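Local coordinates for protein tRNA endonuclease VMS1 (PDB 5WHG) that cleaves polypeptidyl-tRNAs downstream of the ribosome-associated quality control pathway, releasing incompletely synthesized polypeptides for degradation, at residues C46-M51 with D66-N71; P204-A209 with V223-L228; N71-L76 with F248-T253. One frame throughout, in Å; residues are numbered along the deposited sequence.

Interaction 1 of 3, residues C46-M51 with D66-N71; sequences CSVCQM and DYHLMN. With ZN (zinc ion), chain B.
Cys46, Cys49 and His68 meet at the zinc ion, the main tie between loop 46-51 and the helical turn 66-71. Cys46 SG lies 2.4 Å from the zinc and Cys49 SG 2.3 Å. With CG anti to the backbone N (chi1 180°), the His68 ring reaches toward the loop and presents ND1 to the zinc, at 1.9 Å. His62, through NE2, completes the Cys2His2 site of a C2H2-type zinc finger.

The sulfurs also lie close to rings. Cys46 SG sits at the edge of the His68 imidazole, in its plane, whereas Cys49 SG approaches the Tyr67 ring obliquely. Met51, a selenomethionine, brings its SE to within 4.4 Å of Tyr67 CE2, also at a slant. Asn71 ND2 lies 3.7 Å from Cys49 SG and over one face of the Tyr67 ring, offset toward its rim.

The apolar part belongs to Val48. Its side chain crosses that of His68 at about a right angle, with CG1 3.9 Å from His68 CE1, and its CG2 lies against the backbone carbonyl of Asn71.

The finger sits at the surface, where Val48 continues onto Val72 and Asn75 of helix 66-76 and also touches Met205 in the loop leading to strand 207-214.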
# COMPACT_ATOMS: atom_id res chain seq x y z
N CYS A 46 6.63 9.64 -19.96
CA CYS A 46 7.27 9.15 -18.75
C CYS A 46 8.29 10.12 -18.17
O CYS A 46 9.28 10.47 -18.82
CB CYS A 46 7.96 7.82 -18.98
SG CYS A 46 8.85 7.33 -17.50
N SER A 47 8.05 10.55 -16.93
CA SER A 47 8.86 11.59 -16.33
C SER A 47 10.14 11.04 -15.72
O SER A 47 11.16 11.74 -15.69
CB SER A 47 8.04 12.33 -15.27
OG SER A 47 7.16 11.41 -14.61
N VAL A 48 10.11 9.79 -15.25
CA VAL A 48 11.28 9.21 -14.59
C VAL A 48 12.28 8.66 -15.59
O VAL A 48 13.44 8.43 -15.23
CB VAL A 48 10.84 8.13 -13.59
CG1 VAL A 48 10.43 6.87 -14.32
CG2 VAL A 48 11.94 7.85 -12.61
N CYS A 49 11.88 8.46 -16.85
CA CYS A 49 12.78 8.01 -17.90
C CYS A 49 13.18 9.12 -18.86
O CYS A 49 14.09 8.92 -19.66
CB CYS A 49 12.14 6.88 -18.71
SG CYS A 49 11.56 5.47 -17.73
N GLN A 50 12.52 10.29 -18.80
CA GLN A 50 12.71 11.37 -19.76
C GLN A 50 12.45 10.88 -21.19
O GLN A 50 13.16 11.23 -22.14
CB GLN A 50 14.10 12.00 -19.63
CG GLN A 50 14.48 12.41 -18.20
CD GLN A 50 15.87 13.04 -18.10
OE1 GLN A 50 16.32 13.74 -19.00
NE2 GLN A 50 16.54 12.78 -16.98
N MSE A 51 11.40 10.07 -21.34
CA MSE A 51 11.13 9.35 -22.59
C MSE A 51 9.65 9.35 -22.99
O MSE A 51 8.80 8.76 -22.32
CB MSE A 51 11.66 7.92 -22.45
CG MSE A 51 11.25 6.93 -23.52
SE MSE A 51 11.78 5.15 -22.92
CE MSE A 51 10.51 4.04 -23.91
N ASP A 66 10.38 -3.77 -18.04
CA ASP A 66 11.35 -3.83 -16.95
C ASP A 66 12.24 -2.60 -16.91
O ASP A 66 12.85 -2.33 -15.87
CB ASP A 66 12.21 -5.09 -17.07
CG ASP A 66 11.41 -6.36 -16.84
OD1 ASP A 66 10.55 -6.36 -15.93
OD2 ASP A 66 11.65 -7.35 -17.57
N TYR A 67 12.32 -1.84 -18.01
CA TYR A 67 13.12 -0.62 -18.00
C TYR A 67 12.49 0.43 -17.08
O TYR A 67 13.15 0.93 -16.16
CB TYR A 67 13.25 -0.07 -19.41
CG TYR A 67 14.20 1.10 -19.51
CD1 TYR A 67 15.55 0.95 -19.26
CD2 TYR A 67 13.73 2.36 -19.87
CE1 TYR A 67 16.42 2.02 -19.37
CE2 TYR A 67 14.59 3.43 -19.98
CZ TYR A 67 15.93 3.26 -19.72
OH TYR A 67 16.78 4.33 -19.83
N HIS A 68 11.22 0.76 -17.32
CA HIS A 68 10.51 1.69 -16.46
C HIS A 68 10.61 1.30 -14.99
O HIS A 68 10.67 2.17 -14.12
CB HIS A 68 9.04 1.78 -16.87
CG HIS A 68 8.24 2.72 -16.03
ND1 HIS A 68 8.12 4.07 -16.31
CD2 HIS A 68 7.51 2.52 -14.90
CE1 HIS A 68 7.36 4.65 -15.40
NE2 HIS A 68 6.98 3.73 -14.53
N LEU A 69 10.63 0.00 -14.69
CA LEU A 69 10.61 -0.40 -13.29
C LEU A 69 11.93 -0.09 -12.59
O LEU A 69 11.94 0.35 -11.43
CB LEU A 69 10.27 -1.88 -13.17
CG LEU A 69 8.78 -2.14 -12.92
CD1 LEU A 69 8.53 -3.63 -12.72
CD2 LEU A 69 8.30 -1.33 -11.71
N MSE A 70 13.05 -0.30 -13.28
CA MSE A 70 14.34 -0.04 -12.66
C MSE A 70 14.55 1.46 -12.47
O MSE A 70 15.13 1.90 -11.48
CB MSE A 70 15.46 -0.65 -13.48
CG MSE A 70 15.27 -2.13 -13.77
SE MSE A 70 16.59 -2.87 -15.00
CE MSE A 70 18.07 -3.07 -13.73
N ASN A 71 14.07 2.26 -13.43
CA ASN A 71 14.19 3.70 -13.31
C ASN A 71 13.31 4.24 -12.19
O ASN A 71 13.72 5.17 -11.47
CB ASN A 71 13.83 4.36 -14.63
CG ASN A 71 15.01 4.49 -15.53
OD1 ASN A 71 16.07 4.90 -15.10
ND2 ASN A 71 14.84 4.11 -16.79
ZN ZN B . 9.30 4.97 -17.48

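Interaction 2 of 3, residues P204-A209 with V223-L228; sequences PMAISA and VSHQRL
His225 presses its imidazole against the backbone of Ala206 and Ile207, with Ala206 C and Ile207 N over one face of the ring, both offset toward its rim. With CG anti to its carbonyl carbon (chi1 -64°), the ring folds back over the opposite chain. At the edge of the ring, NE2 and Ser208 OG share a hydrogen bond of 2.7 Å, which helps fix the rotation of the imidazole. The backbone of His225 joins in as well: His225 N donates an almost straight bond to Ala206 O, 3.0 Å long (178° at the hydrogen), from above the carbonyl plane.

Ser208 is held by both its side chain and its backbone. It forms an antiparallel hydrogen-bonded pair with Val223, Ser208 N giving to Val223 O at 3.0 Å and Val223 N to Ser208 O at 2.8 Å. Val223 CG1 rests beside Ser208, 3.9 Å from its CB, on the same face of the sheet.

One residue along, Ile207 and Ser224 make the non-hydrogen-bonded pair, and their side chains emerge on the other face. Ser224 OG then accepts from Gln226 N at 2.8 Å, an ST turn where the chain leaves the strand.

This is the open end of the buried hairpin of strands 207-214 and 217-224, in the VLRF1 domain. Phe25 stacks on His225 and Trp358 of helix 351-362 also meets its ring, Phe248 of strand 247-255 packs on Val223, and Ile207 lies against Leu76 of helix 66-76 and Tyr306 of helix 304-308.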
# COMPACT_ATOMS: atom_id res chain seq x y z
N PRO A 204 3.55 8.05 -11.11
CA PRO A 204 4.09 6.72 -11.44
C PRO A 204 4.95 6.12 -10.35
O PRO A 204 5.23 4.92 -10.40
CB PRO A 204 4.92 6.99 -12.71
CG PRO A 204 4.98 8.52 -12.86
CD PRO A 204 4.42 9.12 -11.62
N MSE A 205 5.39 6.91 -9.38
CA MSE A 205 6.24 6.39 -8.31
C MSE A 205 5.47 6.32 -7.00
O MSE A 205 6.06 6.30 -5.92
CB MSE A 205 7.49 7.25 -8.14
CG MSE A 205 8.14 7.65 -9.45
SE MSE A 205 10.00 8.08 -9.18
CE MSE A 205 9.85 9.58 -7.93
N ALA A 206 4.15 6.32 -7.11
CA ALA A 206 3.31 6.03 -5.96
C ALA A 206 3.73 4.70 -5.36
O ALA A 206 3.76 3.68 -6.05
CB ALA A 206 1.84 5.98 -6.39
N ILE A 207 4.10 4.72 -4.07
CA ILE A 207 4.39 3.50 -3.32
C ILE A 207 3.78 3.60 -1.93
O ILE A 207 3.56 4.69 -1.40
CB ILE A 207 5.91 3.21 -3.19
CG1 ILE A 207 6.60 4.38 -2.47
CG2 ILE A 207 6.52 2.84 -4.54
CD1 ILE A 207 8.09 4.20 -2.30
N SER A 208 3.54 2.43 -1.34
CA SER A 208 3.17 2.29 0.06
C SER A 208 4.04 1.21 0.69
O SER A 208 4.60 0.37 -0.02
CB SER A 208 1.68 1.94 0.23
OG SER A 208 0.84 2.98 -0.25
N ALA A 209 4.15 1.23 2.02
CA ALA A 209 4.90 0.20 2.72
C ALA A 209 3.95 -0.75 3.47
O ALA A 209 2.85 -0.37 3.86
CB ALA A 209 5.92 0.83 3.68
N VAL A 223 5.49 -1.69 -1.75
CA VAL A 223 4.59 -2.08 -2.84
C VAL A 223 4.41 -0.88 -3.77
O VAL A 223 4.17 0.24 -3.32
CB VAL A 223 3.23 -2.57 -2.31
CG1 VAL A 223 2.55 -1.50 -1.44
CG2 VAL A 223 2.31 -3.00 -3.47
N SER A 224 4.53 -1.12 -5.07
CA SER A 224 4.19 -0.11 -6.06
C SER A 224 2.69 -0.08 -6.29
O SER A 224 2.03 -1.12 -6.37
CB SER A 224 4.89 -0.39 -7.38
OG SER A 224 4.08 0.01 -8.46
N HIS A 225 2.14 1.13 -6.43
CA HIS A 225 0.72 1.24 -6.77
C HIS A 225 0.42 0.80 -8.19
O HIS A 225 -0.75 0.56 -8.52
CB HIS A 225 0.24 2.67 -6.53
CG HIS A 225 0.31 3.09 -5.09
ND1 HIS A 225 -0.28 4.25 -4.63
CD2 HIS A 225 0.89 2.51 -4.01
CE1 HIS A 225 -0.05 4.37 -3.33
NE2 HIS A 225 0.65 3.33 -2.93
N GLN A 226 1.44 0.64 -9.04
CA GLN A 226 1.21 0.16 -10.40
C GLN A 226 1.09 -1.36 -10.41
O GLN A 226 1.93 -2.05 -9.82
CB GLN A 226 2.34 0.60 -11.32
CG GLN A 226 2.03 0.43 -12.82
CD GLN A 226 1.24 1.60 -13.37
OE1 GLN A 226 0.58 2.33 -12.63
NE2 GLN A 226 1.32 1.81 -14.68
N ARG A 227 0.08 -1.87 -11.11
CA ARG A 227 -0.13 -3.31 -11.26
C ARG A 227 0.71 -3.88 -12.40
O ARG A 227 1.51 -3.18 -13.03
CB ARG A 227 -1.61 -3.59 -11.51
CG ARG A 227 -2.45 -3.75 -10.27
CD ARG A 227 -3.83 -4.24 -10.67
NE ARG A 227 -4.32 -3.54 -11.86
CZ ARG A 227 -5.45 -3.84 -12.50
NH1 ARG A 227 -6.22 -4.84 -12.07
NH2 ARG A 227 -5.81 -3.13 -13.56
N LEU A 228 0.53 -5.16 -12.69
CA LEU A 228 1.31 -5.86 -13.70
C LEU A 228 0.38 -6.61 -14.65
O LEU A 228 -0.81 -6.28 -14.81
CB LEU A 228 2.33 -6.80 -13.03
CG LEU A 228 3.39 -6.26 -12.04
CD1 LEU A 228 4.29 -7.39 -11.53
CD2 LEU A 228 4.25 -5.14 -12.62

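Interaction 3 of 3, residues N71-L76 with F248-T253; sequences NVKRNL and FLEHKT
Leu76 and Leu249 meet through their CD1 methyls, 3.5 Å apart, their side chains crossing at about a right angle. The Leu249 side chain points at the helix, and the same CD1 methyl also comes within 4.3 Å of Val72 CG1. Leu249 therefore faces two residues one helical turn apart, a small apolar patch on the buried side of helix 66-76.

Lys73 runs beside this patch. Its chain, extended beyond CG, brings CE beside Leu249 O, while NZ, 3.4 Å from that oxygen, is poorly angled for a hydrogen bond. Lys73 and Glu250 approach aslant, CE being 3.7 Å from Glu250 OE2.

The charged ends stop short of a salt bridge, with Lys73 NZ 4.6 Å from Glu250 OE1. A water fills the gap: it accepts from Lys73 NZ at 3.0 Å and donates to Glu250 OE1 at 2.6 Å. The Glu250 chain bends at chi2 (-78°), bringing its carboxylate back toward the helix. The other oxygen, OE2, is hydrogen-bonded to Tyr306 OH, so a direct partner and a bridging water together position the carboxylate; the nearby lysine would probably favour its ionised form.

The strand side has the form of a classic beta bulge. Leu249 and Glu250 both face Ile222 of strand 217-224, and the chain turns a corner there on the outermost strand of the mixed sheet in the VLRF1 domain. Helix 66-76, running on from the zinc finger, docks against this bulge, joining finger to domain by aliphatic packing and a water-bridged charged pair.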
# COMPACT_ATOMS: atom_id res chain seq x y z
N ASN A 71 14.07 2.26 -13.43
CA ASN A 71 14.19 3.70 -13.31
C ASN A 71 13.31 4.24 -12.19
O ASN A 71 13.72 5.17 -11.47
CB ASN A 71 13.83 4.36 -14.63
CG ASN A 71 15.01 4.49 -15.53
OD1 ASN A 71 16.07 4.90 -15.10
ND2 ASN A 71 14.84 4.11 -16.79
N VAL A 72 12.11 3.69 -12.02
CA VAL A 72 11.31 3.99 -10.84
C VAL A 72 12.10 3.63 -9.59
O VAL A 72 12.25 4.43 -8.66
CB VAL A 72 9.97 3.24 -10.87
CG1 VAL A 72 9.37 3.19 -9.49
CG2 VAL A 72 8.99 3.90 -11.82
N LYS A 73 12.62 2.40 -9.56
CA LYS A 73 13.43 1.94 -8.44
C LYS A 73 14.63 2.86 -8.22
O LYS A 73 14.87 3.34 -7.11
CB LYS A 73 13.88 0.51 -8.70
CG LYS A 73 13.86 -0.43 -7.52
CD LYS A 73 13.75 -1.85 -8.03
CE LYS A 73 13.81 -2.85 -6.91
NZ LYS A 73 14.16 -4.22 -7.43
N ARG A 74 15.39 3.15 -9.29
CA ARG A 74 16.56 4.00 -9.15
C ARG A 74 16.19 5.36 -8.55
O ARG A 74 16.92 5.88 -7.71
CB ARG A 74 17.25 4.20 -10.50
CG ARG A 74 17.66 5.64 -10.73
CD ARG A 74 18.84 5.82 -11.65
NE ARG A 74 19.07 7.24 -11.84
CZ ARG A 74 20.06 7.73 -12.58
NH1 ARG A 74 20.89 6.90 -13.19
NH2 ARG A 74 20.21 9.04 -12.71
N ASN A 75 15.07 5.93 -8.96
CA ASN A 75 14.77 7.29 -8.54
C ASN A 75 14.15 7.33 -7.15
O ASN A 75 14.46 8.22 -6.35
CB ASN A 75 13.86 7.98 -9.56
CG ASN A 75 13.73 9.47 -9.30
OD1 ASN A 75 14.63 10.10 -8.73
ND2 ASN A 75 12.61 10.05 -9.71
N LEU A 76 13.27 6.37 -6.84
CA LEU A 76 12.79 6.23 -5.46
C LEU A 76 13.94 6.05 -4.49
O LEU A 76 13.98 6.69 -3.44
CB LEU A 76 11.84 5.04 -5.36
CG LEU A 76 10.47 5.20 -6.00
CD1 LEU A 76 9.78 3.86 -6.05
CD2 LEU A 76 9.66 6.20 -5.22
N PHE A 248 6.00 -5.80 -5.76
CA PHE A 248 6.79 -5.50 -4.57
C PHE A 248 8.17 -5.06 -5.02
O PHE A 248 8.97 -5.88 -5.47
CB PHE A 248 6.87 -6.69 -3.62
CG PHE A 248 5.67 -6.88 -2.71
CD1 PHE A 248 4.67 -5.91 -2.62
CD2 PHE A 248 5.53 -8.04 -1.95
CE1 PHE A 248 3.56 -6.10 -1.80
CE2 PHE A 248 4.43 -8.24 -1.12
CZ PHE A 248 3.44 -7.27 -1.04
N LEU A 249 8.46 -3.77 -4.89
CA LEU A 249 9.77 -3.25 -5.27
C LEU A 249 10.85 -3.83 -4.37
O LEU A 249 11.94 -4.15 -4.84
CB LEU A 249 9.77 -1.72 -5.23
CG LEU A 249 8.73 -1.03 -6.13
CD1 LEU A 249 8.94 0.46 -6.18
CD2 LEU A 249 8.79 -1.60 -7.52
N GLU A 250 10.56 -3.95 -3.07
CA GLU A 250 11.41 -4.71 -2.16
C GLU A 250 10.52 -5.56 -1.27
O GLU A 250 9.33 -5.28 -1.08
CB GLU A 250 12.28 -3.79 -1.30
CG GLU A 250 12.94 -2.62 -2.02
CD GLU A 250 14.17 -2.98 -2.85
OE1 GLU A 250 14.54 -4.18 -2.89
OE2 GLU A 250 14.76 -2.07 -3.46
N HIS A 251 11.09 -6.63 -0.71
CA HIS A 251 10.35 -7.45 0.23
C HIS A 251 11.35 -8.27 1.03
O HIS A 251 12.35 -8.73 0.48
CB HIS A 251 9.36 -8.39 -0.47
CG HIS A 251 10.03 -9.47 -1.24
ND1 HIS A 251 10.26 -10.72 -0.72
CD2 HIS A 251 10.57 -9.46 -2.48
CE1 HIS A 251 10.90 -11.45 -1.61
NE2 HIS A 251 11.10 -10.71 -2.69
N LYS A 252 11.07 -8.44 2.32
CA LYS A 252 11.92 -9.22 3.21
C LYS A 252 11.04 -9.99 4.17
O LYS A 252 9.97 -9.50 4.56
CB LYS A 252 12.90 -8.31 3.98
CG LYS A 252 14.32 -8.88 4.12
CD LYS A 252 15.20 -8.45 2.94
CE LYS A 252 16.54 -9.19 2.92
NZ LYS A 252 17.41 -8.78 1.78
N THR A 253 11.46 -11.21 4.53
CA THR A 253 10.86 -11.97 5.63
C THR A 253 11.95 -12.75 6.34
O THR A 253 12.71 -13.48 5.69
CB THR A 253 9.76 -12.95 5.18
OG1 THR A 253 10.35 -13.99 4.39
CG2 THR A 253 8.73 -12.28 4.34
O HOH W 1 16.03 -4.31 -5.04

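In the fold
Helix 66-76 ties the set together: its first part serves the zinc site of interaction 1, its last part packs in interaction 3, and Asn71 belongs to both. Their centres are about 13 Å apart, and Val48 CG2 reaches Asn75 CB at 3.6 Å. Interaction 2 lies nearer the centre of the chain, its own centre about 9 Å from that of interaction 3, and the two touch where Ile207 CG2 meets Leu76 CD1 at 3.7 Å. It also touches the finger directly, through Val48 CG2 and Met205 SE. The side chain of Ser224 is about 12 Å from the zinc. Gln267, the inferred active-site residue, falls in the unmodelled chain beyond strand 247-255.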